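Local atomic coordinates of putative polyketide cyclase (Acidithiobacillus ferrooxidans, PDB entry 3F9S), a protein that is of unproven function but, having the SnoaL-like fold of the NTF2 superfamily, may act as a polyketide cyclase or a related lyase. Residues R17-E22 / D29-P34; E10-F15 / N121-H126; G23-S28 / E58-L63. All coordinates share one frame; numbering follows the deposited sequence.

Contact 1 (R17-E22 / D29-P34); sequences REVWSE and DKYIAP
E18 meets both K30 and Y31 through a single carboxylate oxygen, so the polar half of this contact is gathered on one atom. The salt bridge comes first: K30 NZ lies 2.7 Å from E18 OE1, on the syn side of the carboxylate but 22° out of its plane, with the second oxygen farther off. The lysine reaches this position by bending once near its end (chi3 -70°), and its chain crosses that of E18 at about a right angle.

The second polar approach is that of the tyrosine hydroxyl. Y31 OH also stands 2.7 Å from E18 OE1, and the carboxylate oxygen sits at the edge of the phenol ring, in its plane, while the planes of the two groups are turned 61° apart. Y31 OH lies between two acceptors of helix 8-21, E18 OE1 and, in one of two conformers of its side chain, Q14 OE1; its one proton can serve only one of them at a time. The K30 ammonium beside E18 would probably favour the charged carboxylate.

Apolar contact is lighter. V19 CG2 comes obliquely to Y31 CD2 at 4.1 Å, the two side chains sliding past each other in opposite directions; the other methyl, CG1, turns instead onto one face of W20, 3.5 Å above the indole plane. On the tyrosine itself, the CB of K30 lies over one ring face, and F15 meets the ring edge-to-face.

Backbone bonds from Y31 and A33 to L123 carry the 29-34 segment onto the sheet. The whole is a worked example of the N-terminal helical region of an NTF2-like fold: a long helix, a short, weakly bonded helical turn laid back against it, and a chain that then passes directly into strand.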
loop_
_atom_site.group_PDB
_atom_site.type_symbol
_atom_site.label_atom_id
_atom_site.label_comp_id
_atom_site.label_asym_id
_atom_site.label_seq_id
_atom_site.Cartn_x
_atom_site.Cartn_y
_atom_site.Cartn_z
ATOM N N ARG A 17 -16.381 7.701 2.557
ATOM C CA ARG A 17 -16.850 8.978 3.050
ATOM C C ARG A 17 -17.665 8.811 4.330
ATOM O O ARG A 17 -17.338 9.411 5.360
ATOM C CB ARG A 17 -17.670 9.690 1.983
ATOM C CG ARG A 17 -18.057 11.080 2.384
ATOM C CD ARG A 17 -18.863 11.749 1.320
ATOM N NE ARG A 17 -19.346 13.046 1.786
ATOM C CZ ARG A 17 -20.194 13.833 1.121
ATOM N NH1 ARG A 17 -20.677 13.499 -0.081
ATOM N NH2 ARG A 17 -20.554 14.989 1.670
ATOM N N GLU A 18 -18.703 7.995 4.257
ATOM C CA GLU A 18 -19.631 7.846 5.380
ATOM C C GLU A 18 -19.052 7.189 6.606
ATOM O O GLU A 18 -19.166 7.715 7.718
ATOM C CB GLU A 18 -20.872 7.076 4.939
ATOM C CG GLU A 18 -21.714 7.823 3.951
ATOM C CD GLU A 18 -22.942 7.058 3.493
ATOM O OE1 GLU A 18 -23.078 5.848 3.771
ATOM O OE2 GLU A 18 -23.782 7.696 2.821
ATOM N N VAL A 19 -18.450 6.028 6.403
ATOM C CA VAL A 19 -17.930 5.265 7.529
ATOM C C VAL A 19 -16.605 5.815 8.038
ATOM O O VAL A 19 -16.478 6.108 9.220
ATOM C CB VAL A 19 -17.767 3.779 7.185
ATOM C CG1 VAL A 19 -17.109 3.010 8.351
ATOM C CG2 VAL A 19 -19.115 3.179 6.822
ATOM N N TRP A 20 -15.653 5.994 7.133
ATOM C CA TRP A 20 -14.282 6.289 7.529
ATOM C C TRP A 20 -13.919 7.730 7.691
ATOM O O TRP A 20 -13.102 8.046 8.555
ATOM C CB TRP A 20 -13.319 5.575 6.588
ATOM C CG TRP A 20 -13.366 4.143 6.903
ATOM C CD1 TRP A 20 -14.111 3.198 6.283
ATOM C CD2 TRP A 20 -12.752 3.511 8.033
ATOM N NE1 TRP A 20 -13.957 1.996 6.921
ATOM C CE2 TRP A 20 -13.129 2.157 8.001
ATOM C CE3 TRP A 20 -11.890 3.954 9.048
ATOM C CZ2 TRP A 20 -12.670 1.225 8.943
ATOM C CZ3 TRP A 20 -11.455 3.041 10.001
ATOM C CH2 TRP A 20 -11.848 1.687 9.938
ATOM N N SER A 21 -14.450 8.584 6.828
ATOM C CA SER A 21 -14.170 10.006 6.924
ATOM C C SER A 21 -15.147 10.709 7.848
ATOM O O SER A 21 -14.737 11.628 8.544
ATOM C CB SER A 21 -14.157 10.668 5.552
ATOM O OG SER A 21 -13.129 10.119 4.745
ATOM N N GLU A 22 -16.415 10.287 7.869
ATOM C CA GLU A 22 -17.454 10.936 8.678
ATOM C C GLU A 22 -17.803 10.198 9.955
ATOM O O GLU A 22 -18.478 10.766 10.806
ATOM C CB GLU A 22 -18.704 11.164 7.841
ATOM C CG GLU A 22 -18.480 12.143 6.696
ATOM C CD GLU A 22 -19.590 12.142 5.670
ATOM O OE1 GLU A 22 -20.617 11.448 5.830
ATOM O OE2 GLU A 22 -19.423 12.855 4.664
ATOM N N ASP A 29 -23.442 -1.155 7.919
ATOM C CA ASP A 29 -24.525 -2.078 7.587
ATOM C C ASP A 29 -24.889 -2.112 6.103
ATOM O O ASP A 29 -25.342 -3.136 5.630
ATOM C CB ASP A 29 -25.789 -1.755 8.375
ATOM C CG ASP A 29 -25.643 -1.986 9.866
ATOM O OD1 ASP A 29 -24.621 -2.526 10.324
ATOM O OD2 ASP A 29 -26.580 -1.602 10.590
ATOM N N LYS A 30 -24.737 -0.994 5.404
ATOM C CA LYS A 30 -25.055 -0.899 3.985
ATOM C C LYS A 30 -23.961 -1.444 3.088
ATOM O O LYS A 30 -24.232 -1.761 1.931
ATOM C CB LYS A 30 -25.254 0.559 3.582
ATOM C CG LYS A 30 -26.330 1.299 4.331
ATOM C CD LYS A 30 -26.525 2.718 3.795
ATOM C CE LYS A 30 -25.351 3.634 4.112
ATOM N NZ LYS A 30 -25.616 5.045 3.711
ATOM N N TYR A 31 -22.732 -1.527 3.600
ATOM C CA TYR A 31 -21.565 -1.848 2.777
ATOM C C TYR A 31 -20.819 -3.130 3.052
ATOM O O TYR A 31 -20.104 -3.596 2.178
ATOM C CB TYR A 31 -20.535 -0.742 2.992
ATOM C CG TYR A 31 -21.046 0.620 2.663
ATOM C CD1 TYR A 31 -21.362 0.945 1.355
ATOM C CD2 TYR A 31 -21.235 1.581 3.660
ATOM C CE1 TYR A 31 -21.836 2.203 1.029
ATOM C CE2 TYR A 31 -21.715 2.850 3.349
ATOM C CZ TYR A 31 -21.986 3.152 2.016
ATOM O OH TYR A 31 -22.448 4.383 1.651
ATOM N N ILE A 32 -20.902 -3.635 4.278
ATOM C CA ILE A 32 -20.114 -4.785 4.669
ATOM C C ILE A 32 -20.889 -6.061 4.484
ATOM O O ILE A 32 -22.048 -6.154 4.837
ATOM C CB ILE A 32 -19.577 -4.642 6.098
ATOM C CG1 ILE A 32 -18.831 -3.311 6.249
ATOM C CG2 ILE A 32 -18.632 -5.781 6.446
ATOM C CD1 ILE A 32 -17.730 -3.029 5.213
ATOM N N ALA A 33 -20.199 -7.060 3.947
ATOM C CA ALA A 33 -20.741 -8.388 3.769
ATOM C C ALA A 33 -20.865 -9.050 5.136
ATOM O O ALA A 33 -20.252 -8.593 6.112
ATOM C CB ALA A 33 -19.845 -9.223 2.886
ATOM N N PRO A 34 -21.621 -10.150 5.217
ATOM C CA PRO A 34 -21.743 -10.844 6.504
ATOM C C PRO A 34 -20.411 -11.302 7.110
ATOM O O PRO A 34 -20.310 -11.405 8.333
ATOM C CB PRO A 34 -22.642 -12.031 6.175
ATOM C CG PRO A 34 -23.430 -11.572 5.032
ATOM C CD PRO A 34 -22.488 -10.771 4.202
#

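Contact 2 (E10-F15 / N121-H126)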
loop_
_atom_site.group_PDB
_atom_site.type_symbol
_atom_site.label_atom_id
_atom_site.label_comp_id
_atom_site.label_asym_id
_atom_site.label_seq_id
_atom_site.Cartn_x
_atom_site.Cartn_y
_atom_site.Cartn_z
ATOM N N GLU A 10 -18.282 3.835 -6.953
ATOM C CA GLU A 10 -19.167 4.789 -6.286
ATOM C C GLU A 10 -19.439 4.302 -4.860
ATOM O O GLU A 10 -19.442 5.096 -3.927
ATOM C CB GLU A 10 -20.445 5.010 -7.106
ATOM C CG GLU A 10 -20.185 5.854 -8.367
ATOM C CD GLU A 10 -21.232 5.698 -9.469
ATOM O OE1 GLU A 10 -21.348 4.594 -10.042
ATOM O OE2 GLU A 10 -21.901 6.696 -9.816
ATOM N N ILE A 11 -19.638 2.998 -4.709
ATOM C CA ILE A 11 -19.881 2.383 -3.402
ATOM C C ILE A 11 -18.706 2.620 -2.459
ATOM O O ILE A 11 -18.911 3.082 -1.339
ATOM C CB ILE A 11 -20.180 0.884 -3.539
ATOM C CG1 ILE A 11 -21.564 0.685 -4.146
ATOM C CG2 ILE A 11 -20.080 0.170 -2.177
ATOM C CD1 ILE A 11 -21.739 -0.673 -4.714
ATOM N N LEU A 12 -17.487 2.339 -2.916
ATOM C CA LEU A 12 -16.282 2.568 -2.099
ATOM C C LEU A 12 -16.126 4.006 -1.722
ATOM O O LEU A 12 -15.771 4.311 -0.592
ATOM C CB LEU A 12 -14.982 2.171 -2.803
ATOM C CG LEU A 12 -14.514 0.733 -2.767
ATOM C CD1 LEU A 12 -13.092 0.635 -3.359
ATOM C CD2 LEU A 12 -14.573 0.173 -1.345
ATOM N N THR A 13 -16.370 4.870 -2.694
ATOM C CA THR A 13 -16.304 6.289 -2.469
ATOM C C THR A 13 -17.278 6.703 -1.357
ATOM O O THR A 13 -16.840 7.366 -0.417
ATOM C CB THR A 13 -16.536 7.092 -3.736
ATOM O OG1 THR A 13 -15.628 6.655 -4.757
ATOM C CG2 THR A 13 -16.335 8.610 -3.471
ATOM N N GLN A 14 -18.534 6.260 -1.428
ATOM C CA GLN A 14 -19.554 6.639 -0.423
ATOM C C GLN A 14 -19.233 6.016 0.931
ATOM O O GLN A 14 -19.314 6.675 1.957
ATOM C CB GLN A 14 -20.970 6.217 -0.847
ATOM C CG GLN A 14 -22.066 6.969 -0.077
ATOM C CD GLN A 14 -23.488 6.453 -0.300
ATOM O OE1 GLN A 14 -23.714 5.266 -0.551
ATOM N NE2 GLN A 14 -24.457 7.344 -0.154
ATOM N N PHE A 15 -18.909 4.725 0.908
ATOM C CA PHE A 15 -18.516 3.973 2.091
ATOM C C PHE A 15 -17.363 4.643 2.832
ATOM O O PHE A 15 -17.433 4.851 4.036
ATOM C CB PHE A 15 -18.115 2.565 1.656
ATOM C CG PHE A 15 -17.145 1.871 2.567
ATOM C CD1 PHE A 15 -17.507 1.419 3.819
ATOM C CD2 PHE A 15 -15.846 1.663 2.125
ATOM C CE1 PHE A 15 -16.564 0.753 4.623
ATOM C CE2 PHE A 15 -14.931 1.023 2.902
ATOM C CZ PHE A 15 -15.277 0.571 4.144
ATOM N N ASN A 121 -22.465 -5.615 -4.019
ATOM C CA ASN A 121 -22.207 -4.282 -3.491
ATOM C C ASN A 121 -21.565 -4.275 -2.117
ATOM O O ASN A 121 -21.373 -3.200 -1.577
ATOM C CB ASN A 121 -23.503 -3.469 -3.413
ATOM C CG ASN A 121 -23.994 -3.026 -4.754
ATOM O OD1 ASN A 121 -23.378 -3.318 -5.778
ATOM N ND2 ASN A 121 -25.067 -2.275 -4.758
ATOM N N ARG A 122 -21.211 -5.440 -1.589
ATOM C CA ARG A 122 -20.723 -5.533 -0.234
ATOM C C ARG A 122 -19.282 -5.925 -0.177
ATOM O O ARG A 122 -18.787 -6.637 -1.044
ATOM C CB ARG A 122 -21.621 -6.449 0.566
ATOM C CG ARG A 122 -22.921 -5.738 0.849
ATOM C CD ARG A 122 -23.920 -6.621 1.439
ATOM N NE ARG A 122 -25.156 -5.874 1.663
ATOM C CZ ARG A 122 -25.401 -5.059 2.681
ATOM N NH1 ARG A 122 -24.522 -4.871 3.657
ATOM N NH2 ARG A 122 -26.561 -4.441 2.739
ATOM N N LEU A 123 -18.595 -5.393 0.828
ATOM C CA LEU A 123 -17.180 -5.602 0.964
ATOM C C LEU A 123 -16.960 -6.832 1.808
ATOM O O LEU A 123 -17.607 -7.005 2.836
ATOM C CB LEU A 123 -16.528 -4.407 1.633
ATOM C CG LEU A 123 -16.773 -3.075 0.915
ATOM C CD1 LEU A 123 -16.148 -1.940 1.699
ATOM C CD2 LEU A 123 -16.264 -3.074 -0.534
ATOM N N THR A 124 -16.088 -7.694 1.323
ATOM C CA THR A 124 -15.766 -8.953 1.989
ATOM C C THR A 124 -14.417 -8.957 2.671
ATOM O O THR A 124 -14.080 -9.909 3.375
ATOM C CB THR A 124 -15.805 -10.114 1.014
ATOM O OG1 THR A 124 -14.779 -9.928 0.036
ATOM C CG2 THR A 124 -17.186 -10.209 0.376
ATOM N N GLY A 125 -13.605 -7.943 2.416
ATOM C CA GLY A 125 -12.326 -7.863 3.075
ATOM C C GLY A 125 -11.461 -6.827 2.451
ATOM O O GLY A 125 -11.859 -6.209 1.473
ATOM N N HIS A 126 -10.286 -6.639 3.037
ATOM C CA HIS A 126 -9.308 -5.731 2.454
ATOM C C HIS A 126 -7.872 -6.213 2.619
ATOM O O HIS A 126 -7.571 -6.997 3.500
ATOM C CB HIS A 126 -9.463 -4.300 2.955
ATOM C CG HIS A 126 -9.021 -4.098 4.369
ATOM N ND1 HIS A 126 -9.901 -4.050 5.424
ATOM C CD2 HIS A 126 -7.788 -3.898 4.898
ATOM C CE1 HIS A 126 -9.229 -3.834 6.541
ATOM N NE2 HIS A 126 -7.945 -3.758 6.250
#
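L123 lays its CD1 methyl over one face of the F15 ring, 3.6 Å from the ring centroid and 17° off the normal, a CH-pi contact displaced a little toward the rim at CE2. The phenyl group is swung out to receive it by a first torsion that sets CG roughly anti to the backbone N (chi1 154°). The other leucine methyl goes to L12: the two CD2 atoms are 3.7 Å apart, so one branched side chain from the strand serves two residues of the helix.

Farther out, I11 CD1 stands above the amide plane of N121, 3.3 Å from its CG, with the side chains at about a right angle. N121 OD1 is hydrogen-bonded to S5 OG, and the isoleucine methyl rests on the flat of the amide.

W20 and Y116 also meet the F15 ring, and F118 of strand 107-118 touches both L12 and L123. No hydrogen bond joins the helix segment to the strand. The grip is therefore that of dispersion and shape, apolar and aromatic in the buried part, with one polar amide, that of the exposed N121, at its margin.

Contact 3 (G23-S28 / E58-L63); sequences GNIEAS and ERVKTL
Neither segment supplies an aromatic ring where I25 meets V60 and K61; the flat groups of the two segments are carboxylates, an amide and a guanidinium, and only the E26 carboxylate links across, through water. It accepts a bond from that water at OE2 (3.0 Å), and the water accepts in turn from K61 NZ (2.7 Å); E26 OE1 pairs with K57. The E58 carboxylate is approached from above its plane, 46° out of it, by K61 NZ at 3.0 Å from OE2. N24 offers OD1 to A27 N, with the donor well above the carbonyl plane, as an Asx motif. One face of the R59 guanidinium carries L63 CD2, 3.6 Å above its centre, while NH2 makes salt bridges with D41 and D44.

The apolar centre is tight. I25 CD1 presses on V60 CG1 at 3.2 Å, shorter than usual for two carbons, as the side chains pass in opposite directions; the bent isoleucine chain (chi2 -55°) carries CD1 there. Its CG2 branch lies 4.0 Å from K61 CG, crossing the lysine chain at about a right angle. With an alanine in place of I25, a gap would probably open beside V60 CG1 and the aliphatic part of K61 would lose its support.

S28 secures the short 3-10 turn by donating its OG to I25 O, 2.6 Å away in the carbonyl plane, and the same oxygen also accepts from S28 N.

The segment 23-28 thus joins helix 8-21 to the short helix 28-31 and leans on helix 53-66; V60 and L63 touch W20, and S28 touches V19, so the last turns of helix 8-21 share this interface.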
loop_
_atom_site.group_PDB
_atom_site.type_symbol
_atom_site.label_atom_id
_atom_site.label_comp_id
_atom_site.label_asym_id
_atom_site.label_seq_id
_atom_site.Cartn_x
_atom_site.Cartn_y
_atom_site.Cartn_z
ATOM N N GLY A 23 -17.335 8.968 10.111
ATOM C CA GLY A 23 -17.577 8.203 11.325
ATOM C C GLY A 23 -18.998 7.731 11.511
ATOM O O GLY A 23 -19.427 7.528 12.652
ATOM N N ASN A 24 -19.719 7.544 10.405
ATOM C CA ASN A 24 -21.070 7.034 10.434
ATOM C C ASN A 24 -20.861 5.520 10.507
ATOM O O ASN A 24 -21.004 4.811 9.521
ATOM C CB ASN A 24 -21.875 7.477 9.214
ATOM C CG ASN A 24 -23.322 7.026 9.262
ATOM O OD1 ASN A 24 -23.720 6.210 10.104
ATOM N ND2 ASN A 24 -24.119 7.539 8.323
ATOM N N ILE A 25 -20.585 5.052 11.720
ATOM C CA ILE A 25 -20.220 3.654 11.972
ATOM C C ILE A 25 -21.316 2.700 11.502
ATOM O O ILE A 25 -21.033 1.696 10.860
ATOM C CB ILE A 25 -19.939 3.358 13.471
ATOM C CG1 ILE A 25 -18.912 4.311 14.092
ATOM C CG2 ILE A 25 -19.436 1.931 13.638
ATOM C CD1 ILE A 25 -17.611 4.377 13.384
ATOM N N GLU A 26 -22.559 3.050 11.815
ATOM C CA GLU A 26 -23.726 2.233 11.469
ATOM C C GLU A 26 -23.988 2.127 9.966
ATOM O O GLU A 26 -24.599 1.155 9.532
ATOM C CB GLU A 26 -24.959 2.692 12.256
ATOM C CG GLU A 26 -24.757 2.655 13.797
ATOM C CD GLU A 26 -24.265 1.293 14.303
ATOM O OE1 GLU A 26 -24.907 0.291 13.937
ATOM O OE2 GLU A 26 -23.243 1.216 15.039
ATOM N N ALA A 27 -23.481 3.074 9.171
ATOM C CA ALA A 27 -23.546 2.979 7.707
ATOM C C ALA A 27 -22.810 1.746 7.184
ATOM O O ALA A 27 -23.062 1.332 6.055
ATOM C CB ALA A 27 -23.008 4.230 7.037
ATOM N N SER A 28 -21.896 1.178 7.979
ATOM C CA SER A 28 -21.255 -0.112 7.666
ATOM C C SER A 28 -22.263 -1.190 7.298
ATOM O O SER A 28 -21.972 -2.045 6.484
ATOM C CB SER A 28 -20.446 -0.614 8.854
ATOM O OG SER A 28 -19.473 0.349 9.220
ATOM N N GLU A 58 -16.877 -2.470 15.366
ATOM C CA GLU A 58 -16.010 -2.282 16.528
ATOM C C GLU A 58 -14.630 -1.838 16.093
ATOM O O GLU A 58 -14.061 -0.934 16.693
ATOM C CB GLU A 58 -15.920 -3.534 17.406
ATOM C CG GLU A 58 -17.224 -3.898 18.077
ATOM C CD GLU A 58 -17.802 -2.826 18.969
ATOM O OE1 GLU A 58 -17.038 -2.053 19.583
ATOM O OE2 GLU A 58 -19.040 -2.797 19.085
ATOM N N ARG A 59 -14.125 -2.417 15.010
ATOM C CA ARG A 59 -12.830 -2.016 14.504
ATOM C C ARG A 59 -12.878 -0.573 14.026
ATOM O O ARG A 59 -11.952 0.187 14.291
ATOM C CB ARG A 59 -12.365 -2.967 13.429
ATOM C CG ARG A 59 -11.166 -2.505 12.662
ATOM C CD ARG A 59 -10.739 -3.592 11.765
ATOM N NE ARG A 59 -9.599 -3.158 10.966
ATOM C CZ ARG A 59 -9.681 -2.368 9.903
ATOM N NH1 ARG A 59 -10.837 -1.907 9.452
ATOM N NH2 ARG A 59 -8.572 -2.046 9.253
ATOM N N VAL A 60 -13.949 -0.197 13.337
ATOM C CA VAL A 60 -14.088 1.200 12.906
ATOM C C VAL A 60 -14.056 2.118 14.115
ATOM O O VAL A 60 -13.328 3.110 14.116
ATOM C CB VAL A 60 -15.364 1.483 12.122
ATOM C CG1 VAL A 60 -15.331 2.959 11.625
ATOM C CG2 VAL A 60 -15.490 0.541 10.946
ATOM N N LYS A 61 -14.795 1.755 15.156
ATOM C CA LYS A 61 -14.851 2.570 16.367
ATOM C C LYS A 61 -13.464 2.776 16.972
ATOM O O LYS A 61 -13.139 3.886 17.384
ATOM C CB LYS A 61 -15.787 1.976 17.410
ATOM C CG LYS A 61 -17.267 1.959 17.023
ATOM C CD LYS A 61 -18.058 1.217 18.105
ATOM C CE LYS A 61 -19.397 0.720 17.611
ATOM N NZ LYS A 61 -20.100 -0.038 18.700
ATOM N N THR A 62 -12.660 1.713 17.009
ATOM C CA THR A 62 -11.307 1.795 17.575
ATOM C C THR A 62 -10.395 2.671 16.739
ATOM O O THR A 62 -9.739 3.559 17.267
ATOM C CB THR A 62 -10.693 0.409 17.717
ATOM O OG1 THR A 62 -11.357 -0.210 18.804
ATOM C CG2 THR A 62 -9.217 0.457 18.071
ATOM N N LEU A 63 -10.375 2.409 15.443
ATOM C CA LEU A 63 -9.539 3.179 14.535
ATOM C C LEU A 63 -9.996 4.630 14.443
ATOM O O LEU A 63 -9.166 5.542 14.435
ATOM C CB LEU A 63 -9.497 2.526 13.162
ATOM C CG LEU A 63 -8.608 1.296 12.985
ATOM C CD1 LEU A 63 -8.751 0.225 14.043
ATOM C CD2 LEU A 63 -8.876 0.705 11.599
HETATM O O HOH W 1 -21.876 -0.829 16.799
#

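In the fold
The three contacts differ in burial more than in depth. Contact 2 is the buried one, wholly without hydrogen bonds across it, and ties helix 8-21 to strand 122-130. Contacts 1 and 3 are only partly buried and add charge to their apolar halves: directly, through a salt bridge, in contact 1, and through water in contact 3. Contacts 1 and 2 use the same helix, and contact 1 is nested along the chain inside the loop that contact 2 closes. Contact 3 brings in helix 53-66; its segments alternate with those of contact 1, and the E18–N24 backbone bond joins the two. Contacts 2 and 3 lie farther apart, brushing at H126 and R59.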